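Local atomic coordinates of glucocorticoid Modulatory Element Binding protein-1 (Homo sapiens, PDB entry 1OQJ), a protein that binds glucocorticoid modulatory elements in promoters through its SAND domain, raising sensitivity to low glucocorticoid levels, and serves as an auxiliary factor in parvovirus replication. Residues W23-P29 with I80-H85. Residues are numbered along the deposited sequence; the frame is centred on the assembly and turned at random.
Sequences WKKFVCP and IDFYQH. With ZN (zinc ion), chain C.
F82 lies buried against F26 and C28 in a tightly packed part of the contact, its ring enclosed on several sides by residues 26-29. The CA of C28 stands over the centre of one ring face, 3.6 Å from the centroid, a CH-pi contact, while F26 O lies in the plane at the ring edge. F26 meets F82 obliquely, the planes at 47° and CE1 of F26 3.5 Å from CE2 of F82. Both phenylalanines also touch W60 and M75, which ties the two loops to helices 60-63 and 71-76 in the interior of the SAND domain. F26, the centre of an inverse gamma turn, further accepts a hydrogen bond at its O from the backbone N of Y83, the residue after F82, at 2.8 Å. Close packing continues at Y83, whose CG is anti to its N (chi1 -177°): the edge of its ring is set against a face of the six-membered ring of W23, edge-to-face, planes at 70°. W23 NE1 adds a hydrogen bond to D81 O.

The phenylalanine core leads directly into the zinc site, whose ion is bound by C28 SG at 2.3 Å, by H85 NE2 at 2.1 Å, and by C89 and C93. A type II turn from F82 to H85 brings the imidazole back over its own segment, with F82 CD1 above the centre of its face. D81 is a second-shell residue: its OD2 accepts from H85 ND1 at 2.8 Å, lying in the imidazole plane but met from above the carboxylate plane, 35° out of it. Held at ND1 by D81 and at NE2 by zinc, the ring is fixed in its rotation, and the carboxylate would be expected to make NE2 a stronger zinc donor.

Toward solvent, bordered by the partly exposed W23 and Y83, the joint is looser. The extended aliphatic chain of exposed K24 runs over one face of the Y83 ring, CG above its centre in a CH-pi contact, its carbons no nearer the ring than 3.9 Å (CG to CE1), and a water bridges C28 N and Y83 O.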
# COMPACT_ATOMS: atom_id res chain seq x y z
N TRP A 23 -2.74 4.84 -6.38
CA TRP A 23 -3.96 4.89 -5.57
C TRP A 23 -5.22 4.21 -6.08
O TRP A 23 -5.87 3.49 -5.32
CB TRP A 23 -4.28 6.33 -5.19
CG TRP A 23 -5.44 6.41 -4.24
CD1 TRP A 23 -5.51 5.89 -2.98
CD2 TRP A 23 -6.72 7.00 -4.50
NE1 TRP A 23 -6.76 6.12 -2.44
CE2 TRP A 23 -7.52 6.80 -3.36
CE3 TRP A 23 -7.27 7.68 -5.60
CZ2 TRP A 23 -8.84 7.26 -3.28
CZ3 TRP A 23 -8.59 8.14 -5.52
CH2 TRP A 23 -9.35 7.93 -4.36
N LYS A 24 -5.59 4.42 -7.33
CA LYS A 24 -6.81 3.78 -7.82
C LYS A 24 -6.67 2.27 -7.94
O LYS A 24 -7.67 1.56 -7.95
CB LYS A 24 -7.26 4.41 -9.14
CG LYS A 24 -7.75 5.85 -8.94
CD LYS A 24 -8.45 6.41 -10.16
CE LYS A 24 -8.85 7.85 -9.92
NZ LYS A 24 -9.46 8.48 -11.12
N LYS A 25 -5.43 1.77 -8.02
CA LYS A 25 -5.19 0.33 -8.10
C LYS A 25 -5.14 -0.28 -6.69
O LYS A 25 -5.13 -1.50 -6.53
CB LYS A 25 -3.86 0.04 -8.81
CG LYS A 25 -3.94 0.02 -10.33
CD LYS A 25 -4.39 1.33 -10.92
CE LYS A 25 -4.39 1.26 -12.44
NZ LYS A 25 -4.77 2.56 -13.05
N PHE A 26 -5.11 0.58 -5.68
CA PHE A 26 -5.05 0.19 -4.27
C PHE A 26 -6.45 -0.22 -3.82
O PHE A 26 -7.15 0.54 -3.15
CB PHE A 26 -4.53 1.39 -3.47
CG PHE A 26 -4.28 1.12 -2.01
CD1 PHE A 26 -3.54 0.02 -1.60
CD2 PHE A 26 -4.72 2.03 -1.05
CE1 PHE A 26 -3.23 -0.18 -0.25
CE2 PHE A 26 -4.41 1.85 0.30
CZ PHE A 26 -3.67 0.74 0.70
N VAL A 27 -6.85 -1.44 -4.18
CA VAL A 27 -8.17 -1.97 -3.89
C VAL A 27 -8.18 -2.96 -2.72
O VAL A 27 -7.28 -3.78 -2.60
CB VAL A 27 -8.74 -2.66 -5.15
CG1 VAL A 27 -10.12 -3.23 -4.88
CG2 VAL A 27 -8.80 -1.65 -6.30
N CYS A 28 -9.19 -2.86 -1.87
CA CYS A 28 -9.29 -3.76 -0.72
C CYS A 28 -9.25 -5.22 -1.19
O CYS A 28 -9.88 -5.57 -2.19
CB CYS A 28 -10.60 -3.51 0.02
SG CYS A 28 -10.88 -4.63 1.41
N PRO A 29 -8.56 -6.10 -0.44
CA PRO A 29 -7.82 -5.87 0.81
C PRO A 29 -6.36 -5.46 0.63
O PRO A 29 -5.56 -5.51 1.57
CB PRO A 29 -7.95 -7.21 1.52
CG PRO A 29 -7.80 -8.16 0.39
CD PRO A 29 -8.64 -7.54 -0.72
N ILE A 80 -6.37 8.40 2.59
CA ILE A 80 -5.66 7.54 1.65
C ILE A 80 -6.02 6.08 1.96
O ILE A 80 -5.16 5.27 2.31
CB ILE A 80 -4.13 7.74 1.76
CG1 ILE A 80 -3.80 9.24 1.65
CG2 ILE A 80 -3.44 6.98 0.63
CD1 ILE A 80 -2.34 9.57 1.86
N ASP A 81 -7.30 5.78 1.82
CA ASP A 81 -7.82 4.43 2.05
C ASP A 81 -7.97 3.75 0.69
O ASP A 81 -7.73 4.36 -0.35
CB ASP A 81 -9.17 4.54 2.76
CG ASP A 81 -9.64 3.22 3.35
OD1 ASP A 81 -8.83 2.29 3.47
OD2 ASP A 81 -10.84 3.14 3.70
N PHE A 82 -8.36 2.48 0.69
CA PHE A 82 -8.53 1.76 -0.57
C PHE A 82 -9.48 2.51 -1.50
O PHE A 82 -10.46 3.11 -1.04
CB PHE A 82 -9.13 0.38 -0.31
CG PHE A 82 -8.26 -0.51 0.52
CD1 PHE A 82 -8.72 -1.03 1.73
CD2 PHE A 82 -6.99 -0.89 0.08
CE1 PHE A 82 -7.95 -1.91 2.48
CE2 PHE A 82 -6.21 -1.77 0.82
CZ PHE A 82 -6.68 -2.29 2.02
N TYR A 83 -9.21 2.47 -2.80
CA TYR A 83 -10.06 3.13 -3.77
C TYR A 83 -11.47 2.53 -3.74
O TYR A 83 -11.64 1.31 -3.85
CB TYR A 83 -9.46 2.98 -5.18
CG TYR A 83 -10.22 3.71 -6.26
CD1 TYR A 83 -10.54 5.05 -6.14
CD2 TYR A 83 -10.60 3.05 -7.43
CE1 TYR A 83 -11.22 5.72 -7.14
CE2 TYR A 83 -11.28 3.71 -8.44
CZ TYR A 83 -11.59 5.05 -8.29
OH TYR A 83 -12.29 5.72 -9.27
N GLN A 84 -12.47 3.39 -3.59
CA GLN A 84 -13.87 2.98 -3.53
C GLN A 84 -14.15 2.00 -2.39
O GLN A 84 -15.02 1.14 -2.51
CB GLN A 84 -14.29 2.32 -4.85
CG GLN A 84 -14.13 3.19 -6.07
CD GLN A 84 -14.72 2.54 -7.31
OE1 GLN A 84 -14.23 1.53 -7.80
NE2 GLN A 84 -15.79 3.13 -7.83
N HIS A 85 -13.45 2.15 -1.27
CA HIS A 85 -13.63 1.23 -0.16
C HIS A 85 -15.05 1.13 0.39
O HIS A 85 -15.43 0.09 0.91
CB HIS A 85 -12.67 1.58 0.99
CG HIS A 85 -12.37 0.42 1.88
ND1 HIS A 85 -11.72 0.55 3.09
CD2 HIS A 85 -12.59 -0.91 1.72
CE1 HIS A 85 -11.56 -0.64 3.63
NE2 HIS A 85 -12.08 -1.54 2.82
ZN ZN C . -12.09 -3.62 3.06
O HOH W 1 -11.46 -1.03 -2.27